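Local structure of thylakoid lumenal 15 kDa protein 1, chloroplastic (Arabidopsis thaliana, 3N90) at residues Ser102-Ala107 / Cys123-Gly128; Ala107-Val112 / Asp139-Asn144. The protein is of unknown function, resides in the chloroplast thylakoid lumen and contains a right-handed quadrilateral beta helix of pentapeptide repeats. The protein carries 2 engineered substitutions. All coordinates share one frame; numbering follows the deposited sequence.

Contact 1. Residues Ser102-Ala107 / Cys123-Gly128; sequences SNITGA and CKVADG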
loop_
_atom_site.group_PDB
_atom_site.type_symbol
_atom_site.label_atom_id
_atom_site.label_comp_id
_atom_site.label_asym_id
_atom_site.label_seq_id
_atom_site.Cartn_x
_atom_site.Cartn_y
_atom_site.Cartn_z
ATOM N N SER A 102 -4.970 -0.395 -10.138
ATOM C CA SER A 102 -4.836 -1.170 -8.904
ATOM C C SER A 102 -6.142 -1.853 -8.496
ATOM O O SER A 102 -7.238 -1.365 -8.797
ATOM C CB SER A 102 -4.261 -0.320 -7.789
ATOM O OG SER A 102 -2.884 -0.074 -8.130
ATOM N N ASN A 103 -6.009 -3.014 -7.878
ATOM C CA ASN A 103 -7.175 -3.737 -7.378
ATOM C C ASN A 103 -7.352 -3.395 -5.919
ATOM O O ASN A 103 -6.507 -3.746 -5.099
ATOM C CB ASN A 103 -6.973 -5.256 -7.590
ATOM C CG ASN A 103 -8.125 -6.100 -7.011
ATOM O OD1 ASN A 103 -9.079 -5.571 -6.436
ATOM N ND2 ASN A 103 -8.020 -7.417 -7.158
ATOM N N ILE A 104 -8.443 -2.709 -5.580
ATOM C CA ILE A 104 -8.684 -2.274 -4.203
ATOM C C ILE A 104 -9.906 -2.931 -3.557
ATOM O O ILE A 104 -10.493 -2.355 -2.635
ATOM C CB ILE A 104 -8.790 -0.753 -4.069
ATOM C CG1 ILE A 104 -9.944 -0.191 -4.931
ATOM C CG2 ILE A 104 -7.425 -0.114 -4.437
ATOM C CD1 ILE A 104 -10.296 1.242 -4.609
ATOM N N THR A 105 -10.243 -4.113 -4.052
ATOM C CA THR A 105 -11.387 -4.882 -3.550
ATOM C C THR A 105 -11.121 -5.193 -2.095
ATOM O O THR A 105 -10.165 -5.913 -1.784
ATOM C CB THR A 105 -11.550 -6.223 -4.289
ATOM O OG1 THR A 105 -11.738 -5.996 -5.683
ATOM C CG2 THR A 105 -12.785 -7.008 -3.744
ATOM N N GLY A 106 -11.954 -4.651 -1.210
ATOM C CA GLY A 106 -11.851 -4.903 0.227
ATOM C C GLY A 106 -10.730 -4.137 0.909
ATOM O O GLY A 106 -10.447 -4.347 2.078
ATOM N N ALA A 107 -10.101 -3.196 0.203
ATOM C CA ALA A 107 -9.135 -2.312 0.864
ATOM C C ALA A 107 -9.792 -1.357 1.877
ATOM O O ALA A 107 -10.910 -0.871 1.669
ATOM C CB ALA A 107 -8.341 -1.514 -0.187
ATOM N N CYS A 123 -13.093 5.577 -6.210
ATOM C CA CYS A 123 -14.525 5.220 -6.111
ATOM C C CYS A 123 -15.067 4.578 -7.382
ATOM O O CYS A 123 -16.100 3.904 -7.321
ATOM C CB CYS A 123 -15.365 6.426 -5.753
ATOM S SG CYS A 123 -15.228 6.877 -4.017
ATOM N N LYS A 124 -14.393 4.789 -8.518
ATOM C CA LYS A 124 -14.778 4.121 -9.755
ATOM C C LYS A 124 -14.404 2.680 -9.701
ATOM O O LYS A 124 -15.004 1.862 -10.400
ATOM C CB LYS A 124 -14.070 4.708 -10.988
ATOM C CG LYS A 124 -14.657 6.007 -11.436
ATOM C CD LYS A 124 -13.833 6.595 -12.561
ATOM C CE LYS A 124 -14.402 7.958 -12.944
ATOM N NZ LYS A 124 -13.436 8.626 -13.826
ATOM N N VAL A 125 -13.356 2.361 -8.943
ATOM C CA VAL A 125 -12.882 0.983 -8.950
ATOM C C VAL A 125 -13.113 0.289 -7.603
ATOM O O VAL A 125 -12.701 -0.863 -7.460
ATOM C CB VAL A 125 -11.373 0.867 -9.365
ATOM C CG1 VAL A 125 -11.163 1.199 -10.862
ATOM C CG2 VAL A 125 -10.504 1.728 -8.470
ATOM N N ALA A 126 -13.769 0.982 -6.650
ATOM C CA ALA A 126 -13.950 0.520 -5.264
ATOM C C ALA A 126 -15.132 -0.406 -5.034
ATOM O O ALA A 126 -16.272 -0.105 -5.423
ATOM C CB ALA A 126 -14.035 1.712 -4.289
ATOM N N ASP A 127 -14.849 -1.522 -4.371
ATOM C CA ASP A 127 -15.886 -2.456 -3.943
ATOM C C ASP A 127 -15.406 -3.366 -2.800
ATOM O O ASP A 127 -14.250 -3.308 -2.390
ATOM C CB ASP A 127 -16.474 -3.226 -5.148
ATOM C CG ASP A 127 -15.544 -4.280 -5.726
ATOM O OD1 ASP A 127 -14.409 -4.491 -5.237
ATOM O OD2 ASP A 127 -15.981 -4.933 -6.695
ATOM N N GLY A 128 -16.312 -4.155 -2.237
ATOM C CA GLY A 128 -15.896 -5.178 -1.299
ATOM C C GLY A 128 -15.873 -4.764 0.137
ATOM O O GLY A 128 -16.081 -3.574 0.496
HETATM O O HOH W 1 -10.428 -2.581 -7.643
#

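Contact 2. Residues Ala107-Val112 / Asp139-Asn144; sequences ADFTDV and DTLLCN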
loop_
_atom_site.group_PDB
_atom_site.type_symbol
_atom_site.label_atom_id
_atom_site.label_comp_id
_atom_site.label_asym_id
_atom_site.label_seq_id
_atom_site.Cartn_x
_atom_site.Cartn_y
_atom_site.Cartn_z
ATOM N N ALA A 107 -10.101 -3.196 0.203
ATOM C CA ALA A 107 -9.135 -2.312 0.864
ATOM C C ALA A 107 -9.792 -1.357 1.877
ATOM O O ALA A 107 -10.910 -0.871 1.669
ATOM C CB ALA A 107 -8.341 -1.514 -0.187
ATOM N N ASP A 108 -9.109 -1.045 2.956
ATOM C CA ASP A 108 -9.677 -0.121 3.923
ATOM C C ASP A 108 -8.967 1.240 3.944
ATOM O O ASP A 108 -7.840 1.369 4.413
ATOM C CB ASP A 108 -9.738 -0.799 5.317
ATOM C CG ASP A 108 -10.570 -0.033 6.317
ATOM O OD1 ASP A 108 -10.581 1.214 6.276
ATOM O OD2 ASP A 108 -11.182 -0.699 7.191
ATOM N N PHE A 109 -9.659 2.281 3.449
ATOM C CA PHE A 109 -9.104 3.614 3.343
ATOM C C PHE A 109 -9.569 4.608 4.448
ATOM O O PHE A 109 -9.548 5.805 4.230
ATOM C CB PHE A 109 -9.413 4.203 1.941
ATOM C CG PHE A 109 -8.667 3.543 0.800
ATOM C CD1 PHE A 109 -7.433 4.054 0.402
ATOM C CD2 PHE A 109 -9.219 2.478 0.092
ATOM C CE1 PHE A 109 -6.723 3.482 -0.685
ATOM C CE2 PHE A 109 -8.539 1.886 -0.987
ATOM C CZ PHE A 109 -7.275 2.393 -1.383
ATOM N N THR A 110 -9.968 4.110 5.625
ATOM C CA THR A 110 -10.295 5.009 6.767
ATOM C C THR A 110 -9.300 6.075 7.105
ATOM O O THR A 110 -8.096 5.807 7.297
ATOM C CB THR A 110 -10.501 4.217 8.072
ATOM O OG1 THR A 110 -11.647 3.405 7.937
ATOM C CG2 THR A 110 -10.661 5.169 9.280
ATOM N N ASP A 111 -9.806 7.301 7.248
ATOM C CA ASP A 111 -8.997 8.461 7.599
ATOM C C ASP A 111 -7.816 8.649 6.661
ATOM O O ASP A 111 -6.841 9.307 7.015
ATOM C CB ASP A 111 -8.454 8.374 9.028
ATOM C CG ASP A 111 -9.456 8.734 10.065
ATOM O OD1 ASP A 111 -10.539 9.277 9.733
ATOM O OD2 ASP A 111 -9.130 8.466 11.239
ATOM N N VAL A 112 -7.901 8.089 5.455
ATOM C CA VAL A 112 -6.900 8.423 4.470
ATOM C C VAL A 112 -7.416 9.703 3.845
ATOM O O VAL A 112 -8.503 9.685 3.218
ATOM C CB VAL A 112 -6.736 7.307 3.401
ATOM C CG1 VAL A 112 -5.825 7.785 2.240
ATOM C CG2 VAL A 112 -6.196 6.039 4.065
ATOM N N ASP A 139 -17.397 2.850 1.753
ATOM C CA ASP A 139 -17.681 3.695 2.916
ATOM C C ASP A 139 -16.441 4.356 3.459
ATOM O O ASP A 139 -16.464 5.531 3.839
ATOM C CB ASP A 139 -18.376 2.897 4.018
ATOM C CG ASP A 139 -19.764 2.467 3.627
ATOM O OD1 ASP A 139 -20.385 3.172 2.800
ATOM O OD2 ASP A 139 -20.233 1.433 4.150
ATOM N N THR A 140 -15.331 3.610 3.520
ATOM C CA THR A 140 -14.087 4.184 4.002
ATOM C C THR A 140 -13.649 5.293 3.075
ATOM O O THR A 140 -13.019 6.246 3.512
ATOM C CB THR A 140 -12.968 3.111 4.153
ATOM O OG1 THR A 140 -12.607 2.592 2.870
ATOM C CG2 THR A 140 -13.469 1.969 5.039
ATOM N N LEU A 141 -14.019 5.161 1.800
ATOM C CA LEU A 141 -13.719 6.164 0.774
ATOM C C LEU A 141 -14.796 7.243 0.674
ATOM O O LEU A 141 -14.594 8.256 0.011
ATOM C CB LEU A 141 -13.592 5.487 -0.605
ATOM C CG LEU A 141 -12.303 4.712 -0.885
ATOM C CD1 LEU A 141 -12.353 3.914 -2.151
ATOM C CD2 LEU A 141 -11.093 5.648 -0.877
ATOM N N LEU A 142 -15.939 6.996 1.321
ATOM C CA LEU A 142 -17.052 7.951 1.350
ATOM C C LEU A 142 -17.509 8.253 -0.067
ATOM O O LEU A 142 -17.648 9.426 -0.467
ATOM C CB LEU A 142 -16.663 9.234 2.081
ATOM C CG LEU A 142 -16.299 9.053 3.564
ATOM C CD1 LEU A 142 -15.667 10.325 4.097
ATOM C CD2 LEU A 142 -17.552 8.650 4.372
ATOM N N CYS A 143 -17.734 7.185 -0.828
ATOM C CA CYS A 143 -18.104 7.339 -2.226
ATOM C C CYS A 143 -19.478 7.976 -2.399
ATOM O O CYS A 143 -19.638 8.821 -3.272
ATOM C CB CYS A 143 -18.015 6.014 -2.965
ATOM S SG CYS A 143 -16.301 5.412 -3.037
ATOM N N ASN A 144 -20.421 7.610 -1.526
ATOM C CA ASN A 144 -21.830 7.964 -1.703
ATOM C C ASN A 144 -22.382 8.826 -0.543
ATOM O O ASN A 144 -23.522 8.631 -0.078
ATOM C CB ASN A 144 -22.671 6.699 -1.954
ATOM C CG ASN A 144 -21.903 5.623 -2.774
ATOM O OD1 ASN A 144 -21.518 5.857 -3.931
ATOM N ND2 ASN A 144 -21.658 4.455 -2.156
HETATM O O HOH W 2 -12.175 8.125 5.952
#

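Contact 1. Residues Ser102-Ala107 / Cys123-Gly128
Gly106 and Gly128 bring the two backbones to 4.3 Å between their CA atoms, and there Gly106 N donates to Asp127 O over 2.9 Å, with 165° at the hydrogen. The donor peptide belongs to a type II beta turn, Ile104-Ala107, in which Gly106 has positive phi. Farther along, where the two segments diverge, a water accepts from Ile104 N and donates to Val125 O. Type II turns of this kind form the corners of the quadrilateral beta helix of pentapeptide repeat proteins; here the chain returning from helix 116-125 docks on a late coil, which on its other side bonds through its backbone to Val81, Leu83 and Asn85 of the preceding one. Ile104 sends CD1 against Ala126 CB (3.8 Å) and Val125 CG2 (3.9 Å), crossing the valine at about a right angle. With CG between its backbone N and carbonyl carbon (chi1 73°), Asp127 turns its carboxylate to Thr105, where Asp127 OD1 lies 3.1 Å from Thr105 OG1. Thr105 OG1 is also 2.8 Å from Asn103 OD1, so its proton has two acceptors within reach; Asn103 OD1 also takes Thr105 N, closing an Asx turn.

Contact 2. Residues Ala107-Val112 / Asp139-Asn144
Thr140 and Phe109 join helix 137-140 to a corner of the beta helix: Phe109 N donates to Thr140 OG1 over 3.0 Å, with 156° at the hydrogen. Thr140 OG1 stands between its own backbone N and carbonyl carbon (chi1 66°), a setting that also lets it bond to Thr137 O one turn back in the helix. The hydroxyl thus ties the helix to the coil while lying at the edge of the Phe109 ring, near its plane. Thr140 CG2, anti to its own carbonyl carbon, rests on Asp108 OD1 at 3.2 Å and also approaches Thr110 OG1. Packing is close on the inner side as well, where Leu141 and Phe109 run side by side in the same direction and Leu141 CD2 meets Phe109 CB at 3.6 Å. Leu141 continues inward to Leu114, Leu122 and Ala126, so this side is thoroughly buried.

Toward solvent the fit slackens. Asp111 is exposed, and its backbone reaches the helix through a water that accepts from Asp111 N at 2.8 Å and donates to Thr140 O at 3.2 Å. Beyond Leu141 the chain turns away: Leu142, with positive phi, is the C-prime residue of a Schellman motif that ends the helix.

The buried carboxylate of Asp108 is held at both oxygens. OD1 receives Thr110 N nearly head-on and Thr110 OG1 on its syn lone pair, while OD2 bonds to Thr133 and Asn135. The Asx turn set by Asp108, overlapping the type II turn Phe109-Val112, forms a corner of the right-handed quadrilateral beta helix characteristic of pentapeptide repeat proteins, with Phe109 at the central position of its repeat.

How the contacts relate
Contacts 1 and 2 use successive corners of one coil, sharing Ala107, and both dock the C-terminal part of the chain there. Contact 2 is the more buried; contact 1 is partly open, with exposed Asp127 at its margin. Contact 1 relies on a backbone bond between segments that come close at glycines, whereas contact 2 has a threonine hydroxyl in that role and an aromatic ring beside leucine. Their apolar parts merge: Ala126 CB touches Leu141 CD1 at 3.5 Å, and Ile104 CG2 lies 4.0 Å from Phe109 CZ. The Cys123-Cys143 disulfide ties helix 116-125 to the chain just after helix 137-140 and links the contacts covalently.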